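Local coordinates for protein viral CASP8 and FADD-like apoptosis regulator (Molluscum contagiosum virus subtype 1, PDB 2BBR) that blocks death-receptor-induced apoptosis by interfering with caspase-8 recruitment and activation at the death-inducing signaling complex, and suppresses NF-kappa-B activation by binding host NEMO and preventing its ubiquitination, at residues G104-S109 and L167-Q172; D159-L164 and Q171-Y176; T94-L99 and E138-L143. All blocks are in the same frame, centred on the assembly; numbering follows the deposited sequence.

Contact 1: residues G104-S109 and L167-Q172; sequences GEELDS and LDLCQQ
Leu107 and Leu169 meet methyl to methyl, and this is the tight part of the contact. Leu107 CD2 lies 3.5 Å from Leu169 CD1. The other close approach inside the pair is Leu107 CG to Leu169 CD1, at 4.1 Å. The two side chains cross obliquely, each offering one branch. Leu169 has CG anti to its carbonyl carbon (chi1 -60°), which carries both methyls out from the helix toward residues 104-109. Its second branch, CD2, takes the looser side: it sits 4.0 Å from CB of Glu106. Only the root of Glu106 takes part there. Its chain bends at chi2 and carries the carboxylate off into an exposed position. Leu169 is buried, whereas Glu106 is exposed, so the contact opens to solvent on the Glu106 side. No hydrogen bond links the two segments. A type I turn from Gly104 to Leu107 presents Glu106 and Leu107 to the helix. Arg166, just before the helical segment, hydrogen-bonds to Glu106 O and forms a salt bridge with Asp168. The contact thus packs the loop between helices 95-104 and 109-122 on the start of helix 167-187, where Leu169 also touches Leu161 of helix 155-163.

Contact 2: residues D159-L164 and Q171-Y176; sequences DMLRTL and QQLVEY
The last two helices of the second death effector domain, 155-163 and 167-187, form a helical hairpin, and this contact lies between its arms. Leu161 and Leu173 make its buried part. CD1 of Leu161 points at the forked end of Leu173, 3.8 Å from CD2 and 4.1 Å from CD1. The two side chains cross at about a right angle. One methyl of Leu161 meets both branches of Leu173. Leu161 has CG anti to its carbonyl carbon (chi1 -68°), and from there CD1 reaches across to the other arm. Leu173 also packs on Leu157 and Ala158 of the same arm as Leu161. The outer part is looser. There the guanidinium of Arg162 reaches over to Val174, with NH2 4.4 Å from CG2 and the approach oblique. An ion pair within the same helix holds the arginine: NH1 donates to OD1 of Asp159 at 2.8 Å. The N-H...O angle is 163°, and the oxygen lies near the guanidinium plane. NH1 meets OD1 on its anti side, but 28° out of the carboxylate plane. One turn on, Thr163 OG1 and Thr163 N both bond to the carbonyl O of Asp159, from opposite faces of its plane. Around the hairpin, Met160 and Thr163 pack on helix 109-122, and Gln172 and Tyr176 turn to helix 95-104.

Contact 3: residues T94-L99 and E138-L143; sequences TRYRKL and ELVLAL. With AZI (azide ion), chain B.
A tyrosine hydroxyl set against a valine methyl is the odd feature here: Tyr96 OH lies 3.3 Å from CG1 of Val140. The two side chains come from opposite directions, and the methyl meets the ring obliquely, 4.2 Å from CZ. The hydroxyl finds its polar partner in Glu144, just past the segment. Tyr96 carries its ring anti to the backbone N (chi1 169°), which sends OH across to helix 136-145. Beside it, Arg97 NH1 touches CD2 of Leu141 at 3.7 Å, the side chains crossing at about a right angle. CE2 of Tyr96 lies over the centre of the Arg97 guanidinium, 3.6 Å above its plane. A salt bridge to Glu144 also holds this buried group. Elsewhere on helix 95-104, away from helix 136-145, Arg95 NH1 donates to N3 of an azide ion at 3.2 Å, with a weak bond from Lys98 NZ to N2. NZ is also salt-bridged to Glu62. The azide probably comes from the crystallisation liquor. Thr94 N-caps helix 95-104, its OG1 accepting from Arg97 N. The helix pair belongs to the death-fold helical bundle, and Arg97 ties it to the first domain through an Asp34 salt bridge and Phe30 cation-pi contact.

In the fold
All three contacts lie within the second death effector domain. Contacts 1 and 2 are neighbours, with centres about 8 Å apart. They share Gln171 and Gln172 on helix 167-187 and touch through Leu169 on Leu161 and Cys170 on Arg162. Contact 3 lies closer to the chain's centre, about 13 Å between centres from each of the others. Tyr176 and Gln172 bridge to it by packing on helix 95-104. Contact 3 closes before contact 2 opens. The segments of contacts 1 and 3 alternate along the chain: 94-99, 104-109, 138-143, 167-172. Contacts 1 and 2 fix helix 167-187 to loop 104-109 and helix 155-163. Contact 3 joins helices 95-104 and 136-145 beside the first domain.

Contact 1: residues G104-S109 and L167-Q172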
loop_
_atom_site.group_PDB
_atom_site.type_symbol
_atom_site.label_atom_id
_atom_site.label_comp_id
_atom_site.label_asym_id
_atom_site.label_seq_id
_atom_site.Cartn_x
_atom_site.Cartn_y
_atom_site.Cartn_z
ATOM N N GLY A 104 -6.408 -4.140 3.882
ATOM C CA GLY A 104 -5.985 -4.320 5.257
ATOM C C GLY A 104 -6.815 -3.500 6.228
ATOM O O GLY A 104 -7.049 -3.921 7.359
ATOM N N GLU A 105 -7.259 -2.324 5.796
ATOM C CA GLU A 105 -8.060 -1.463 6.659
ATOM C C GLU A 105 -9.520 -1.910 6.755
ATOM O O GLU A 105 -10.281 -1.375 7.563
ATOM C CB GLU A 105 -7.987 -0.013 6.174
ATOM C CG GLU A 105 -6.591 0.591 6.246
ATOM C CD GLU A 105 -5.982 0.493 7.633
ATOM O OE1 GLU A 105 -4.972 -0.223 7.793
ATOM O OE2 GLU A 105 -6.519 1.131 8.565
ATOM N N GLU A 106 -9.912 -2.885 5.937
ATOM C CA GLU A 106 -11.281 -3.404 5.949
ATOM C C GLU A 106 -11.372 -4.692 6.756
ATOM O O GLU A 106 -12.431 -5.320 6.840
ATOM C CB GLU A 106 -11.764 -3.677 4.524
ATOM C CG GLU A 106 -11.902 -2.434 3.665
ATOM C CD GLU A 106 -12.967 -1.480 4.175
ATOM O OE1 GLU A 106 -13.054 -0.353 3.643
ATOM O OE2 GLU A 106 -13.720 -1.853 5.102
ATOM N N LEU A 107 -10.249 -5.091 7.338
ATOM C CA LEU A 107 -10.193 -6.305 8.140
ATOM C C LEU A 107 -10.076 -5.958 9.617
ATOM O O LEU A 107 -9.411 -4.987 9.981
ATOM C CB LEU A 107 -8.982 -7.145 7.731
ATOM C CG LEU A 107 -8.962 -7.700 6.306
ATOM C CD1 LEU A 107 -7.545 -8.107 5.933
ATOM C CD2 LEU A 107 -9.911 -8.876 6.194
ATOM N N ASP A 108 -10.732 -6.739 10.468
ATOM C CA ASP A 108 -10.633 -6.514 11.901
ATOM C C ASP A 108 -9.529 -7.437 12.413
ATOM O O ASP A 108 -8.999 -8.255 11.658
ATOM C CB ASP A 108 -11.968 -6.794 12.608
ATOM C CG ASP A 108 -12.494 -8.190 12.348
ATOM O OD1 ASP A 108 -11.754 -9.162 12.588
ATOM O OD2 ASP A 108 -13.659 -8.315 11.912
ATOM N N SER A 109 -9.173 -7.305 13.685
ATOM C CA SER A 109 -8.103 -8.117 14.254
ATOM C C SER A 109 -8.333 -9.621 14.210
ATOM O O SER A 109 -7.388 -10.384 14.032
ATOM C CB SER A 109 -7.825 -7.686 15.695
ATOM O OG SER A 109 -7.393 -6.338 15.743
ATOM N N LEU A 167 -15.999 -12.622 0.739
ATOM C CA LEU A 167 -16.080 -12.687 -0.711
ATOM C C LEU A 167 -15.974 -11.311 -1.359
ATOM O O LEU A 167 -15.597 -11.201 -2.527
ATOM C CB LEU A 167 -17.380 -13.384 -1.133
ATOM C CG LEU A 167 -17.395 -14.911 -0.987
ATOM C CD1 LEU A 167 -17.069 -15.320 0.438
ATOM C CD2 LEU A 167 -18.759 -15.439 -1.394
ATOM N N ASP A 168 -16.297 -10.266 -0.608
ATOM C CA ASP A 168 -16.208 -8.908 -1.125
ATOM C C ASP A 168 -14.742 -8.531 -1.346
ATOM O O ASP A 168 -14.386 -7.971 -2.387
ATOM C CB ASP A 168 -16.877 -7.925 -0.153
ATOM C CG ASP A 168 -16.273 -7.961 1.244
ATOM O OD1 ASP A 168 -16.055 -9.070 1.781
ATOM O OD2 ASP A 168 -16.034 -6.872 1.807
ATOM N N LEU A 169 -13.893 -8.848 -0.374
ATOM C CA LEU A 169 -12.470 -8.544 -0.478
ATOM C C LEU A 169 -11.822 -9.478 -1.496
ATOM O O LEU A 169 -10.947 -9.069 -2.256
ATOM C CB LEU A 169 -11.803 -8.678 0.892
ATOM C CG LEU A 169 -12.376 -7.748 1.966
ATOM C CD1 LEU A 169 -11.664 -7.992 3.287
ATOM C CD2 LEU A 169 -12.236 -6.296 1.541
ATOM N N CYS A 170 -12.249 -10.736 -1.505
ATOM C CA CYS A 170 -11.736 -11.703 -2.466
ATOM C C CYS A 170 -11.976 -11.165 -3.874
ATOM O O CYS A 170 -11.076 -11.162 -4.714
ATOM C CB CYS A 170 -12.461 -13.043 -2.311
ATOM S SG CYS A 170 -12.070 -14.276 -3.580
ATOM N N GLN A 171 -13.197 -10.702 -4.124
ATOM C CA GLN A 171 -13.551 -10.174 -5.431
ATOM C C GLN A 171 -12.675 -8.995 -5.842
ATOM O O GLN A 171 -12.296 -8.883 -7.006
ATOM C CB GLN A 171 -15.023 -9.768 -5.462
ATOM C CG GLN A 171 -15.487 -9.261 -6.816
ATOM C CD GLN A 171 -16.967 -8.957 -6.840
ATOM O OE1 GLN A 171 -17.378 -7.837 -7.141
ATOM N NE2 GLN A 171 -17.780 -9.957 -6.519
ATOM N N GLN A 172 -12.357 -8.108 -4.903
ATOM C CA GLN A 172 -11.501 -6.977 -5.244
ATOM C C GLN A 172 -10.151 -7.469 -5.751
ATOM O O GLN A 172 -9.595 -6.912 -6.697
ATOM C CB GLN A 172 -11.274 -6.078 -4.033
ATOM C CG GLN A 172 -12.487 -5.302 -3.577
ATOM C CD GLN A 172 -12.141 -4.332 -2.471
ATOM O OE1 GLN A 172 -11.274 -3.476 -2.635
ATOM N NE2 GLN A 172 -12.814 -4.462 -1.334
#

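Contact 2: residues D159-L164 and Q171-Y176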
loop_
_atom_site.group_PDB
_atom_site.type_symbol
_atom_site.label_atom_id
_atom_site.label_comp_id
_atom_site.label_asym_id
_atom_site.label_seq_id
_atom_site.Cartn_x
_atom_site.Cartn_y
_atom_site.Cartn_z
ATOM N N ASP A 159 -7.774 -16.380 -2.257
ATOM C CA ASP A 159 -8.241 -17.662 -1.736
ATOM C C ASP A 159 -8.385 -17.609 -0.220
ATOM O O ASP A 159 -9.336 -18.153 0.344
ATOM C CB ASP A 159 -7.267 -18.794 -2.082
ATOM C CG ASP A 159 -7.222 -19.108 -3.562
ATOM O OD1 ASP A 159 -8.184 -18.774 -4.284
ATOM O OD2 ASP A 159 -6.221 -19.712 -3.996
ATOM N N MET A 160 -7.423 -16.975 0.441
ATOM C CA MET A 160 -7.458 -16.852 1.890
ATOM C C MET A 160 -8.673 -16.033 2.318
ATOM O O MET A 160 -9.356 -16.375 3.284
ATOM C CB MET A 160 -6.166 -16.198 2.388
ATOM C CG MET A 160 -4.948 -17.107 2.288
ATOM S SD MET A 160 -3.354 -16.252 2.397
ATOM C CE MET A 160 -3.523 -15.405 3.974
ATOM N N LEU A 161 -8.946 -14.954 1.594
ATOM C CA LEU A 161 -10.088 -14.109 1.907
ATOM C C LEU A 161 -11.401 -14.853 1.657
ATOM O O LEU A 161 -12.376 -14.667 2.388
ATOM C CB LEU A 161 -10.019 -12.822 1.081
ATOM C CG LEU A 161 -8.865 -11.893 1.485
ATOM C CD1 LEU A 161 -8.600 -10.870 0.392
ATOM C CD2 LEU A 161 -9.204 -11.208 2.806
ATOM N N ARG A 162 -11.422 -15.699 0.630
ATOM C CA ARG A 162 -12.621 -16.474 0.329
ATOM C C ARG A 162 -12.890 -17.453 1.474
ATOM O O ARG A 162 -14.029 -17.620 1.907
ATOM C CB ARG A 162 -12.455 -17.246 -0.982
ATOM C CG ARG A 162 -13.733 -17.943 -1.431
ATOM C CD ARG A 162 -13.543 -18.770 -2.699
ATOM N NE ARG A 162 -13.092 -17.964 -3.830
ATOM C CZ ARG A 162 -11.853 -17.974 -4.312
ATOM N NH1 ARG A 162 -10.931 -18.752 -3.764
ATOM N NH2 ARG A 162 -11.537 -17.202 -5.342
ATOM N N THR A 163 -11.833 -18.086 1.974
ATOM C CA THR A 163 -11.957 -19.036 3.075
ATOM C C THR A 163 -12.530 -18.334 4.302
ATOM O O THR A 163 -13.302 -18.916 5.066
ATOM C CB THR A 163 -10.585 -19.635 3.436
ATOM O OG1 THR A 163 -10.047 -20.310 2.293
ATOM C CG2 THR A 163 -10.720 -20.620 4.594
ATOM N N LEU A 164 -12.139 -17.078 4.478
ATOM C CA LEU A 164 -12.592 -16.254 5.593
ATOM C C LEU A 164 -14.048 -15.834 5.389
ATOM O O LEU A 164 -14.685 -15.290 6.295
ATOM C CB LEU A 164 -11.704 -15.007 5.689
ATOM C CG LEU A 164 -11.960 -14.002 6.811
ATOM C CD1 LEU A 164 -11.701 -14.661 8.158
ATOM C CD2 LEU A 164 -11.053 -12.789 6.620
ATOM N N GLN A 171 -13.197 -10.702 -4.124
ATOM C CA GLN A 171 -13.551 -10.174 -5.431
ATOM C C GLN A 171 -12.675 -8.995 -5.842
ATOM O O GLN A 171 -12.296 -8.883 -7.006
ATOM C CB GLN A 171 -15.023 -9.768 -5.462
ATOM C CG GLN A 171 -15.487 -9.261 -6.816
ATOM C CD GLN A 171 -16.967 -8.957 -6.840
ATOM O OE1 GLN A 171 -17.378 -7.837 -7.141
ATOM N NE2 GLN A 171 -17.780 -9.957 -6.519
ATOM N N GLN A 172 -12.357 -8.108 -4.903
ATOM C CA GLN A 172 -11.501 -6.977 -5.244
ATOM C C GLN A 172 -10.151 -7.469 -5.751
ATOM O O GLN A 172 -9.595 -6.912 -6.697
ATOM C CB GLN A 172 -11.274 -6.078 -4.033
ATOM C CG GLN A 172 -12.487 -5.302 -3.577
ATOM C CD GLN A 172 -12.141 -4.332 -2.471
ATOM O OE1 GLN A 172 -11.274 -3.476 -2.635
ATOM N NE2 GLN A 172 -12.814 -4.462 -1.334
ATOM N N LEU A 173 -9.614 -8.499 -5.106
ATOM C CA LEU A 173 -8.326 -9.040 -5.518
ATOM C C LEU A 173 -8.399 -9.807 -6.832
ATOM O O LEU A 173 -7.484 -9.710 -7.647
ATOM C CB LEU A 173 -7.734 -9.930 -4.424
ATOM C CG LEU A 173 -6.832 -9.217 -3.413
ATOM C CD1 LEU A 173 -7.630 -8.206 -2.607
ATOM C CD2 LEU A 173 -6.191 -10.251 -2.500
ATOM N N VAL A 174 -9.466 -10.575 -7.036
ATOM C CA VAL A 174 -9.619 -11.317 -8.285
ATOM C C VAL A 174 -9.741 -10.325 -9.440
ATOM O O VAL A 174 -9.107 -10.489 -10.489
ATOM C CB VAL A 174 -10.873 -12.226 -8.258
ATOM C CG1 VAL A 174 -11.155 -12.773 -9.654
ATOM C CG2 VAL A 174 -10.655 -13.375 -7.283
ATOM N N GLU A 175 -10.548 -9.291 -9.242
ATOM C CA GLU A 175 -10.729 -8.286 -10.275
ATOM C C GLU A 175 -9.427 -7.555 -10.566
ATOM O O GLU A 175 -9.129 -7.253 -11.724
ATOM C CB GLU A 175 -11.827 -7.305 -9.870
ATOM C CG GLU A 175 -13.216 -7.925 -9.969
ATOM C CD GLU A 175 -14.323 -6.989 -9.536
ATOM O OE1 GLU A 175 -15.505 -7.344 -9.732
ATOM O OE2 GLU A 175 -14.014 -5.908 -8.995
ATOM N N TYR A 176 -8.651 -7.271 -9.524
ATOM C CA TYR A 176 -7.370 -6.605 -9.710
ATOM C C TYR A 176 -6.443 -7.480 -10.545
ATOM O O TYR A 176 -5.808 -6.999 -11.482
ATOM C CB TYR A 176 -6.685 -6.321 -8.366
ATOM C CG TYR A 176 -5.212 -6.026 -8.553
ATOM C CD1 TYR A 176 -4.795 -4.826 -9.118
ATOM C CD2 TYR A 176 -4.246 -7.005 -8.307
ATOM C CE1 TYR A 176 -3.461 -4.609 -9.450
ATOM C CE2 TYR A 176 -2.905 -6.799 -8.638
ATOM C CZ TYR A 176 -2.525 -5.598 -9.217
ATOM O OH TYR A 176 -1.225 -5.394 -9.615
#

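Contact 3: residues T94-L99 and E138-L143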
loop_
_atom_site.group_PDB
_atom_site.type_symbol
_atom_site.label_atom_id
_atom_site.label_comp_id
_atom_site.label_asym_id
_atom_site.label_seq_id
_atom_site.Cartn_x
_atom_site.Cartn_y
_atom_site.Cartn_z
ATOM N N THR A 94 1.530 2.054 -7.078
ATOM C CA THR A 94 0.839 1.052 -7.873
ATOM C C THR A 94 -0.502 0.656 -7.280
ATOM O O THR A 94 -0.720 0.751 -6.069
ATOM C CB THR A 94 1.694 -0.221 -8.025
ATOM O OG1 THR A 94 1.897 -0.814 -6.736
ATOM C CG2 THR A 94 3.042 0.113 -8.657
ATOM N N ARG A 95 -1.405 0.219 -8.147
ATOM C CA ARG A 95 -2.713 -0.227 -7.704
ATOM C C ARG A 95 -2.535 -1.403 -6.740
ATOM O O ARG A 95 -3.271 -1.527 -5.763
ATOM C CB ARG A 95 -3.561 -0.633 -8.910
ATOM C CG ARG A 95 -4.866 -1.335 -8.576
ATOM C CD ARG A 95 -5.753 -0.555 -7.625
ATOM N NE ARG A 95 -7.036 -1.237 -7.486
ATOM C CZ ARG A 95 -7.910 -1.014 -6.514
ATOM N NH1 ARG A 95 -7.650 -0.117 -5.575
ATOM N NH2 ARG A 95 -9.045 -1.703 -6.480
ATOM N N TYR A 96 -1.546 -2.252 -7.005
ATOM C CA TYR A 96 -1.283 -3.396 -6.137
ATOM C C TYR A 96 -1.050 -2.964 -4.690
ATOM O O TYR A 96 -1.717 -3.446 -3.774
ATOM C CB TYR A 96 -0.060 -4.179 -6.634
ATOM C CG TYR A 96 0.444 -5.218 -5.656
ATOM C CD1 TYR A 96 -0.346 -6.308 -5.291
ATOM C CD2 TYR A 96 1.705 -5.098 -5.081
ATOM C CE1 TYR A 96 0.105 -7.250 -4.374
ATOM C CE2 TYR A 96 2.167 -6.034 -4.161
ATOM C CZ TYR A 96 1.361 -7.108 -3.813
ATOM O OH TYR A 96 1.810 -8.038 -2.904
ATOM N N ARG A 97 -0.109 -2.050 -4.479
ATOM C CA ARG A 97 0.205 -1.605 -3.126
ATOM C C ARG A 97 -0.943 -0.841 -2.476
ATOM O O ARG A 97 -1.247 -1.042 -1.300
ATOM C CB ARG A 97 1.463 -0.728 -3.135
ATOM C CG ARG A 97 2.722 -1.397 -3.668
ATOM C CD ARG A 97 3.462 -2.166 -2.596
ATOM N NE ARG A 97 4.559 -2.946 -3.163
ATOM C CZ ARG A 97 4.955 -4.112 -2.675
ATOM N NH1 ARG A 97 4.346 -4.612 -1.608
ATOM N NH2 ARG A 97 5.920 -4.795 -3.277
ATOM N N LYS A 98 -1.573 0.051 -3.231
ATOM C CA LYS A 98 -2.678 0.822 -2.680
ATOM C C LYS A 98 -3.844 -0.087 -2.298
ATOM O O LYS A 98 -4.458 0.087 -1.242
ATOM C CB LYS A 98 -3.121 1.892 -3.679
ATOM C CG LYS A 98 -2.092 3.007 -3.855
ATOM C CD LYS A 98 -2.543 4.063 -4.851
ATOM C CE LYS A 98 -2.441 3.571 -6.284
ATOM N NZ LYS A 98 -3.091 4.521 -7.229
ATOM N N LEU A 99 -4.141 -1.067 -3.146
ATOM C CA LEU A 99 -5.226 -2.001 -2.870
ATOM C C LEU A 99 -4.957 -2.805 -1.606
ATOM O O LEU A 99 -5.851 -2.998 -0.785
ATOM C CB LEU A 99 -5.425 -2.957 -4.047
ATOM C CG LEU A 99 -6.467 -4.067 -3.859
ATOM C CD1 LEU A 99 -7.822 -3.473 -3.502
ATOM C CD2 LEU A 99 -6.572 -4.882 -5.136
ATOM N N GLU A 138 2.170 -6.336 6.623
ATOM C CA GLU A 138 3.317 -7.162 6.961
ATOM C C GLU A 138 3.055 -8.602 6.510
ATOM O O GLU A 138 3.975 -9.300 6.084
ATOM C CB GLU A 138 3.612 -7.043 8.461
ATOM C CG GLU A 138 4.230 -5.677 8.788
ATOM C CD GLU A 138 4.166 -5.283 10.256
ATOM O OE1 GLU A 138 4.802 -4.269 10.618
ATOM O OE2 GLU A 138 3.480 -5.960 11.042
ATOM N N LEU A 139 1.801 -9.038 6.573
ATOM C CA LEU A 139 1.432 -10.369 6.100
ATOM C C LEU A 139 1.661 -10.413 4.582
ATOM O O LEU A 139 2.203 -11.387 4.054
ATOM C CB LEU A 139 -0.040 -10.661 6.408
ATOM C CG LEU A 139 -0.653 -11.900 5.748
ATOM C CD1 LEU A 139 0.116 -13.147 6.157
ATOM C CD2 LEU A 139 -2.120 -12.019 6.145
ATOM N N VAL A 140 1.257 -9.356 3.881
ATOM C CA VAL A 140 1.450 -9.304 2.435
ATOM C C VAL A 140 2.936 -9.395 2.086
ATOM O O VAL A 140 3.326 -10.171 1.215
ATOM C CB VAL A 140 0.844 -8.013 1.831
ATOM C CG1 VAL A 140 1.176 -7.920 0.341
ATOM C CG2 VAL A 140 -0.663 -8.006 2.040
ATOM N N LEU A 141 3.770 -8.622 2.771
ATOM C CA LEU A 141 5.198 -8.674 2.487
ATOM C C LEU A 141 5.769 -10.060 2.775
ATOM O O LEU A 141 6.620 -10.547 2.030
ATOM C CB LEU A 141 5.948 -7.608 3.292
ATOM C CG LEU A 141 5.677 -6.159 2.870
ATOM C CD1 LEU A 141 6.470 -5.218 3.766
ATOM C CD2 LEU A 141 6.065 -5.948 1.413
ATOM N N ALA A 142 5.309 -10.695 3.848
ATOM C CA ALA A 142 5.791 -12.030 4.186
ATOM C C ALA A 142 5.450 -13.011 3.062
ATOM O O ALA A 142 6.275 -13.847 2.684
ATOM C CB ALA A 142 5.183 -12.494 5.501
ATOM N N LEU A 143 4.236 -12.911 2.531
ATOM C CA LEU A 143 3.822 -13.780 1.434
ATOM C C LEU A 143 4.642 -13.475 0.182
ATOM O O LEU A 143 5.034 -14.387 -0.546
ATOM C CB LEU A 143 2.330 -13.593 1.140
ATOM C CG LEU A 143 1.361 -14.112 2.209
ATOM C CD1 LEU A 143 -0.025 -13.540 1.964
ATOM C CD2 LEU A 143 1.332 -15.631 2.205
HETATM N N1 AZI B . -6.207 4.644 -6.466
HETATM N N2 AZI B . -5.938 3.572 -6.073
HETATM N N3 AZI B . -5.738 2.489 -5.695
#